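Local structure of PfEMP1 variant 1 of strain MC (Plasmodium falciparum, 5LGD) at residues Met5-Asn8 against Ala9-Met13; Ile23-Arg26 against Asp27-Arg31; Asp68-Arg71 against Lys72-Asp75. The protein probably binds a receptor on host cells through the mostly helical domain modelled here, a PfEMP1 module of the DBL clan cut from a much longer protein. All blocks are in the same frame, centred on the assembly; numbering follows the deposited sequence.

Interaction 1 (Met5-Asn8 against Ala9-Met13); sequences MSYN and AFFWM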
loop_
_atom_site.group_PDB
_atom_site.type_symbol
_atom_site.label_atom_id
_atom_site.label_comp_id
_atom_site.label_asym_id
_atom_site.label_seq_id
_atom_site.Cartn_x
_atom_site.Cartn_y
_atom_site.Cartn_z
ATOM N N MET B 5 -6.180 -15.933 28.530
ATOM C CA MET B 5 -6.516 -15.840 27.116
ATOM C C MET B 5 -5.429 -15.020 26.403
ATOM O O MET B 5 -4.362 -14.801 26.985
ATOM C CB MET B 5 -7.883 -15.132 26.995
ATOM C CG MET B 5 -7.970 -13.821 27.762
ATOM S SD MET B 5 -9.586 -13.499 28.547
ATOM C CE MET B 5 -9.182 -13.867 30.222
ATOM N N SER B 6 -5.701 -14.548 25.159
ATOM C CA SER B 6 -4.768 -13.689 24.414
ATOM C C SER B 6 -4.635 -12.370 25.174
ATOM O O SER B 6 -5.575 -11.988 25.881
ATOM C CB SER B 6 -5.272 -13.435 22.995
ATOM O OG SER B 6 -6.258 -12.411 22.903
ATOM N N TYR B 7 -3.482 -11.683 25.051
ATOM C CA TYR B 7 -3.264 -10.403 25.733
ATOM C C TYR B 7 -4.364 -9.384 25.360
ATOM O O TYR B 7 -5.014 -8.865 26.259
ATOM C CB TYR B 7 -1.831 -9.850 25.551
ATOM C CG TYR B 7 -1.634 -8.511 26.232
ATOM C CD1 TYR B 7 -1.606 -8.406 27.625
ATOM C CD2 TYR B 7 -1.536 -7.338 25.488
ATOM C CE1 TYR B 7 -1.472 -7.168 28.253
ATOM C CE2 TYR B 7 -1.379 -6.100 26.105
ATOM C CZ TYR B 7 -1.363 -6.016 27.484
ATOM O OH TYR B 7 -1.254 -4.775 28.059
ATOM N N ASN B 8 -4.674 -9.230 24.056
ATOM C CA ASN B 8 -5.727 -8.332 23.561
ATOM C C ASN B 8 -7.066 -8.637 24.236
ATOM O O ASN B 8 -7.646 -7.742 24.834
ATOM C CB ASN B 8 -5.833 -8.369 22.030
ATOM C CG ASN B 8 -6.839 -7.373 21.458
ATOM O OD1 ASN B 8 -8.014 -7.703 21.177
ATOM N ND2 ASN B 8 -6.403 -6.130 21.282
ATOM N N ALA B 9 -7.485 -9.914 24.255
ATOM C CA ALA B 9 -8.726 -10.368 24.910
ATOM C C ALA B 9 -8.717 -10.057 26.405
ATOM O O ALA B 9 -9.711 -9.542 26.932
ATOM C CB ALA B 9 -8.909 -11.864 24.706
ATOM N N PHE B 10 -7.585 -10.373 27.089
ATOM C CA PHE B 10 -7.449 -10.138 28.517
ATOM C C PHE B 10 -7.531 -8.664 28.869
ATOM O O PHE B 10 -8.257 -8.293 29.798
ATOM C CB PHE B 10 -6.158 -10.769 29.068
ATOM C CG PHE B 10 -6.006 -10.554 30.549
ATOM C CD1 PHE B 10 -6.628 -11.398 31.454
ATOM C CD2 PHE B 10 -5.256 -9.490 31.041
ATOM C CE1 PHE B 10 -6.530 -11.166 32.826
ATOM C CE2 PHE B 10 -5.122 -9.286 32.414
ATOM C CZ PHE B 10 -5.791 -10.100 33.294
ATOM N N PHE B 11 -6.761 -7.838 28.137
ATOM C CA PHE B 11 -6.688 -6.385 28.295
ATOM C C PHE B 11 -8.091 -5.727 28.397
ATOM O O PHE B 11 -8.361 -4.979 29.339
ATOM C CB PHE B 11 -5.855 -5.763 27.137
ATOM C CG PHE B 11 -5.675 -4.264 27.208
ATOM C CD1 PHE B 11 -6.679 -3.402 26.768
ATOM C CD2 PHE B 11 -4.526 -3.713 27.761
ATOM C CE1 PHE B 11 -6.525 -2.015 26.871
ATOM C CE2 PHE B 11 -4.350 -2.323 27.822
ATOM C CZ PHE B 11 -5.362 -1.488 27.415
ATOM N N TRP B 12 -8.970 -6.021 27.437
ATOM C CA TRP B 12 -10.297 -5.421 27.381
ATOM C C TRP B 12 -11.243 -5.966 28.407
ATOM O O TRP B 12 -11.987 -5.190 29.004
ATOM C CB TRP B 12 -10.855 -5.509 25.962
ATOM C CG TRP B 12 -10.055 -4.617 25.073
ATOM C CD1 TRP B 12 -9.150 -4.995 24.124
ATOM C CD2 TRP B 12 -9.949 -3.194 25.188
ATOM N NE1 TRP B 12 -8.552 -3.886 23.578
ATOM C CE2 TRP B 12 -9.042 -2.763 24.199
ATOM C CE3 TRP B 12 -10.607 -2.232 25.970
ATOM C CZ2 TRP B 12 -8.749 -1.422 23.995
ATOM C CZ3 TRP B 12 -10.301 -0.906 25.776
ATOM C CH2 TRP B 12 -9.385 -0.512 24.796
ATOM N N MET B 13 -11.134 -7.253 28.704
ATOM C CA MET B 13 -11.904 -7.913 29.756
ATOM C C MET B 13 -11.597 -7.279 31.127
ATOM O O MET B 13 -12.515 -7.062 31.910
ATOM C CB MET B 13 -11.539 -9.406 29.796
ATOM C CG MET B 13 -12.497 -10.232 30.627
ATOM S SD MET B 13 -11.658 -11.526 31.559
ATOM C CE MET B 13 -10.488 -10.545 32.556
#
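Ser6 and Ala9 meet in a classic N-cap at the start of helix 7-29, one of the long helices of this all-helical domain. With chi1 at 81°, OG of Ser6 sits between its own backbone N and carbonyl carbon and turns back to accept from Ala9 N at 3.1 Å. The same residue's backbone O takes Phe10 N at 2.8 Å, and a similar bond from Phe11 N to Tyr7 O carries on the helical ladder. Trp12 N reaches Asn8 O only weakly. Met5, still ahead of the helix, folds over this first turn: chi1 near 51° brings CG against Ala9 CB, and the bends at chi2 and chi3 carry CE on to the rim of the Phe10 ring, in that ring's plane. CE also reaches Met13 SD at 3.7 Å, the two thioether chains crossing at about a right angle. On another side of the helix, Tyr7 and Phe11 form an offset edge-to-face pair, centroids 6.0 Å apart and planes 65° apart, with the edge of Phe11 toward the Tyr7 face. Tyr7 OH is held by a hydrogen bond with Ile66 O of helix 45-70. Phe11 also makes an edge-to-face contact with an aromatic side chain of the other protein chain; that chain also sets an aromatic side chain on Asn8 and an apolar one on Trp12. CD1 of Phe11 lies 3.5 Å above the centre of the Trp12 ring, while Asn8 ND2 comes in at that indole's edge, 3.9 Å from Trp12 NE1.

Interaction 2 (Ile23-Arg26 against Asp27-Arg31); sequences IKWR and DEHGR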
loop_
_atom_site.group_PDB
_atom_site.type_symbol
_atom_site.label_atom_id
_atom_site.label_comp_id
_atom_site.label_asym_id
_atom_site.label_seq_id
_atom_site.Cartn_x
_atom_site.Cartn_y
_atom_site.Cartn_z
ATOM N N ILE B 23 -18.519 0.687 39.371
ATOM C CA ILE B 23 -19.963 0.975 39.417
ATOM C C ILE B 23 -20.657 0.143 40.497
ATOM O O ILE B 23 -21.553 0.647 41.177
ATOM C CB ILE B 23 -20.638 0.718 38.034
ATOM C CG1 ILE B 23 -20.107 1.660 36.928
ATOM C CG2 ILE B 23 -22.170 0.746 38.130
ATOM C CD1 ILE B 23 -20.298 1.062 35.500
ATOM N N LYS B 24 -20.295 -1.152 40.593
ATOM C CA LYS B 24 -20.901 -2.087 41.560
ATOM C C LYS B 24 -20.617 -1.692 43.010
ATOM O O LYS B 24 -21.372 -2.104 43.882
ATOM C CB LYS B 24 -20.469 -3.535 41.287
ATOM C CG LYS B 24 -21.235 -4.210 40.165
ATOM C CD LYS B 24 -20.450 -5.417 39.671
ATOM C CE LYS B 24 -21.335 -6.585 39.318
ATOM N NZ LYS B 24 -21.979 -6.424 37.985
ATOM N N TRP B 25 -19.543 -0.882 43.263
ATOM C CA TRP B 25 -19.240 -0.381 44.607
ATOM C C TRP B 25 -20.338 0.568 45.055
ATOM O O TRP B 25 -20.760 0.508 46.199
ATOM C CB TRP B 25 -17.868 0.294 44.670
ATOM C CG TRP B 25 -16.767 -0.686 44.916
ATOM C CD1 TRP B 25 -15.801 -1.074 44.031
ATOM C CD2 TRP B 25 -16.519 -1.419 46.129
ATOM N NE1 TRP B 25 -14.958 -1.992 44.620
ATOM C CE2 TRP B 25 -15.392 -2.239 45.902
ATOM C CE3 TRP B 25 -17.159 -1.480 47.379
ATOM C CZ2 TRP B 25 -14.857 -3.072 46.902
ATOM C CZ3 TRP B 25 -16.637 -2.308 48.362
ATOM C CH2 TRP B 25 -15.522 -3.121 48.109
ATOM N N ARG B 26 -20.863 1.366 44.120
ATOM C CA ARG B 26 -21.964 2.283 44.374
ATOM C C ARG B 26 -23.294 1.565 44.381
ATOM O O ARG B 26 -24.097 1.831 45.265
ATOM C CB ARG B 26 -21.953 3.462 43.398
ATOM C CG ARG B 26 -20.842 4.482 43.706
ATOM C CD ARG B 26 -19.493 4.080 43.118
ATOM N NE ARG B 26 -18.519 5.158 43.228
ATOM C CZ ARG B 26 -17.221 5.020 43.020
ATOM N NH1 ARG B 26 -16.709 3.825 42.736
ATOM N NH2 ARG B 26 -16.413 6.066 43.135
ATOM N N ASP B 27 -23.508 0.609 43.465
ATOM C CA ASP B 27 -24.767 -0.186 43.374
ATOM C C ASP B 27 -25.023 -1.015 44.648
ATOM O O ASP B 27 -26.162 -1.129 45.110
ATOM C CB ASP B 27 -24.686 -1.133 42.169
ATOM C CG ASP B 27 -24.908 -0.461 40.832
ATOM O OD1 ASP B 27 -24.943 0.800 40.796
ATOM O OD2 ASP B 27 -25.072 -1.193 39.823
ATOM N N GLU B 28 -23.939 -1.561 45.228
ATOM C CA GLU B 28 -23.987 -2.379 46.444
ATOM C C GLU B 28 -23.772 -1.569 47.743
ATOM O O GLU B 28 -24.507 -1.781 48.710
ATOM C CB GLU B 28 -23.000 -3.568 46.342
ATOM C CG GLU B 28 -23.547 -4.709 45.496
ATOM C CD GLU B 28 -22.520 -5.646 44.891
ATOM O OE1 GLU B 28 -22.527 -5.813 43.651
ATOM O OE2 GLU B 28 -21.729 -6.239 45.658
ATOM N N HIS B 29 -22.769 -0.655 47.765
ATOM C CA HIS B 29 -22.417 0.102 48.971
ATOM C C HIS B 29 -22.395 1.618 48.768
ATOM O O HIS B 29 -21.539 2.317 49.338
ATOM C CB HIS B 29 -21.100 -0.410 49.570
ATOM C CG HIS B 29 -20.978 -1.895 49.505
ATOM N ND1 HIS B 29 -21.643 -2.710 50.392
ATOM C CD2 HIS B 29 -20.314 -2.667 48.615
ATOM C CE1 HIS B 29 -21.351 -3.950 50.030
ATOM N NE2 HIS B 29 -20.553 -3.973 48.966
ATOM N N GLY B 30 -23.410 2.115 48.056
ATOM C CA GLY B 30 -23.584 3.540 47.804
ATOM C C GLY B 30 -23.973 4.337 49.037
ATOM O O GLY B 30 -23.754 5.549 49.068
ATOM N N ARG B 31 -24.524 3.674 50.079
ATOM C CA ARG B 31 -24.835 4.364 51.345
ATOM C C ARG B 31 -23.490 4.857 51.973
ATOM O O ARG B 31 -23.477 5.875 52.658
ATOM C CB ARG B 31 -25.673 3.475 52.308
ATOM C CG ARG B 31 -24.873 2.443 53.117
ATOM C CD ARG B 31 -25.699 1.273 53.649
ATOM N NE ARG B 31 -25.006 0.548 54.729
ATOM C CZ ARG B 31 -24.142 -0.452 54.557
ATOM N NH1 ARG B 31 -23.836 -0.876 53.333
ATOM N NH2 ARG B 31 -23.580 -1.039 55.607
#
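Trp25 and His29, one helical turn apart, make the close part of this contact. The imidazole's CD2 comes to 3.6 Å from Trp25 CE3, and the two ring planes meet obliquely at 48°, neither stacked nor edge-on. Behind them His29 N donates to Trp25 O at 2.8 Å, from well above the carbonyl plane. The indole is hemmed in further by Phe52 and Trp55 of helix 45-70; on a different face, Ile23 is buried against Arg111, Ile112 and Leu115 of helix 106-118. This is the last part of helix 7-29, where it runs beside the other long helices of the bundle, and the backbone keeps the i to i+4 pattern: Asp27 N to Ile23 O at 3.0 Å, Glu28 N to Lys24 O at 2.9 Å. Arg26 turns away from the 27-31 segment beyond CB; a bend at chi2 (83°) sends NH2 to a salt bridge with Glu152, while NH1 is held by Ser22 O. The outer face is looser. Lys24 and Glu28 lie side by side and point the same way on the exposed face, yet their charged ends stay apart, with Lys24 NZ 5.7 Å from Glu28 OE1. Glu28 OE2 instead hydrogen-bonds a Tris molecule, probably from the crystallisation liquor, to which His29 NE2 makes a weak bond. Asp27 lies alongside Ile23, its OD1 3.8 Å from the methyl CG2 of Ile23.

Interaction 3 (Asp68-Arg71 against Lys72-Asp75); sequences DHFR and KQKD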
loop_
_atom_site.group_PDB
_atom_site.type_symbol
_atom_site.label_atom_id
_atom_site.label_comp_id
_atom_site.label_asym_id
_atom_site.label_seq_id
_atom_site.Cartn_x
_atom_site.Cartn_y
_atom_site.Cartn_z
ATOM N N ASP B 68 2.899 -2.797 31.679
ATOM C CA ASP B 68 4.247 -3.330 31.485
ATOM C C ASP B 68 4.324 -4.293 30.311
ATOM O O ASP B 68 5.263 -4.186 29.525
ATOM C CB ASP B 68 4.789 -3.943 32.788
ATOM C CG ASP B 68 5.376 -2.907 33.733
ATOM O OD1 ASP B 68 6.056 -1.965 33.243
ATOM O OD2 ASP B 68 5.208 -3.065 34.966
ATOM N N HIS B 69 3.313 -5.165 30.127
ATOM C CA HIS B 69 3.307 -6.077 28.974
ATOM C C HIS B 69 2.986 -5.314 27.681
ATOM O O HIS B 69 3.518 -5.663 26.627
ATOM C CB HIS B 69 2.320 -7.257 29.164
ATOM C CG HIS B 69 2.595 -8.382 28.208
ATOM N ND1 HIS B 69 1.756 -8.646 27.150
ATOM C CD2 HIS B 69 3.664 -9.207 28.128
ATOM C CE1 HIS B 69 2.309 -9.638 26.479
ATOM N NE2 HIS B 69 3.461 -10.008 27.026
ATOM N N PHE B 70 2.155 -4.249 27.772
ATOM C CA PHE B 70 1.783 -3.406 26.625
ATOM C C PHE B 70 3.008 -2.724 26.022
ATOM O O PHE B 70 3.095 -2.552 24.810
ATOM C CB PHE B 70 0.762 -2.337 27.052
ATOM C CG PHE B 70 0.000 -1.705 25.918
ATOM C CD1 PHE B 70 0.489 -0.577 25.275
ATOM C CD2 PHE B 70 -1.213 -2.225 25.502
ATOM C CE1 PHE B 70 -0.218 0.011 24.239
ATOM C CE2 PHE B 70 -1.905 -1.648 24.449
ATOM C CZ PHE B 70 -1.410 -0.523 23.835
ATOM N N ARG B 71 3.912 -2.287 26.880
ATOM C CA ARG B 71 5.151 -1.614 26.516
ATOM C C ARG B 71 6.161 -2.586 25.889
ATOM O O ARG B 71 7.174 -2.147 25.347
ATOM C CB ARG B 71 5.749 -0.893 27.734
ATOM C CG ARG B 71 4.910 0.305 28.142
ATOM C CD ARG B 71 5.614 1.129 29.204
ATOM N NE ARG B 71 4.716 2.172 29.696
ATOM C CZ ARG B 71 4.196 2.210 30.916
ATOM N NH1 ARG B 71 3.371 3.191 31.261
ATOM N NH2 ARG B 71 4.533 1.297 31.818
ATOM N N LYS B 72 5.884 -3.909 25.959
ATOM C CA LYS B 72 6.766 -4.918 25.378
ATOM C C LYS B 72 6.369 -5.293 23.942
ATOM O O LYS B 72 7.116 -6.052 23.313
ATOM C CB LYS B 72 6.905 -6.145 26.295
ATOM C CG LYS B 72 7.829 -5.851 27.465
ATOM C CD LYS B 72 7.509 -6.629 28.731
ATOM C CE LYS B 72 8.196 -5.971 29.910
ATOM N NZ LYS B 72 8.124 -6.790 31.148
ATOM N N GLN B 73 5.245 -4.706 23.387
ATOM C CA GLN B 73 4.813 -4.994 22.006
ATOM C C GLN B 73 5.853 -4.577 20.951
ATOM O O GLN B 73 6.420 -3.478 21.013
ATOM C CB GLN B 73 3.455 -4.410 21.682
ATOM C CG GLN B 73 2.317 -4.864 22.593
ATOM C CD GLN B 73 1.107 -4.038 22.265
ATOM O OE1 GLN B 73 0.329 -4.361 21.361
ATOM N NE2 GLN B 73 0.961 -2.923 22.953
ATOM N N LYS B 74 6.151 -5.486 20.014
ATOM C CA LYS B 74 7.196 -5.225 19.002
ATOM C C LYS B 74 6.625 -4.918 17.614
ATOM O O LYS B 74 7.385 -4.811 16.643
ATOM C CB LYS B 74 8.223 -6.382 18.955
ATOM C CG LYS B 74 8.853 -6.720 20.309
ATOM C CD LYS B 74 9.690 -5.579 20.933
ATOM C CE LYS B 74 10.303 -5.953 22.272
ATOM N NZ LYS B 74 9.789 -5.111 23.388
ATOM N N ASP B 75 5.303 -4.762 17.521
ATOM C CA ASP B 75 4.645 -4.434 16.252
ATOM C C ASP B 75 3.835 -3.138 16.339
ATOM O O ASP B 75 2.796 -3.002 15.677
ATOM C CB ASP B 75 3.787 -5.622 15.745
ATOM C CG ASP B 75 2.599 -6.010 16.619
ATOM O OD1 ASP B 75 2.614 -5.680 17.834
ATOM O OD2 ASP B 75 1.681 -6.698 16.103
HETATM O O HOH W 1 9.829 -2.299 23.452
#
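Lys72 N donates to His69 O at 3.0 Å as helix 45-70 gives way to the loop that follows, and a type I beta turn runs from Phe70 to Gln73. The turn's own backbone bond, Gln73 N to Phe70 O, is weak at 3.4 Å. A side chain reinforces it: Gln73 NE2 donates to the same Phe70 O at 2.9 Å, on a lone pair of the carbonyl and in the plane of the amide, so that one carbonyl oxygen takes both the backbone and the side-chain amide of Gln73, the first only weakly. CG beside the backbone N (chi1 -58°) with the chain extended beyond it carries the amide back to Phe70, and chi3 (86°) turns NE2 to the carbonyl and over the ring, 3.1 Å above the plane at the ring's centre. The amide and ring planes stand 66° apart, an amide nitrogen resting on an aromatic face. Phe70 in turn is buried against Leu86 and Leu89 of helix 82-90, and an aromatic side chain of the other protein chain meets its ring; a polar side chain of that chain hydrogen-bonds Gln73 OE1. Away from this buried part, Lys72 stretches its aliphatic chain back along the helix, CD lying 3.4 Å from Asp68 O. Arg71 forms a salt bridge through NE with Asp83, whereas its pairing through NH2 with Asp68 OD1 is long. Lys74 curls back over the loop: NZ donates to Lys72 O at 2.8 Å and, also at 2.8 Å, to a water that donates in turn to Arg71 O.

Interactions 1 and 3 adjoin, their centres about 13 Å apart, where the start of helix 7-29 packs on the end of helix 45-70. Tyr7 OH lies 3.3 Å from Phe70 CB, Tyr7 CD1 is 3.4 Å from His69 ND1, and Phe11 CE2 is 3.9 Å from Phe70 CD2. Both also meet the other protein of the complex, as would fit a receptor-binding patch. Interaction 2 shares helix 7-29 with interaction 1 but lies near its other end, centres about 26 Å apart. Its centre is about 35 Å from that of interaction 3, across the centre of the chain; no other protein chain of the assembly touches it, its small-molecule neighbour being Tris.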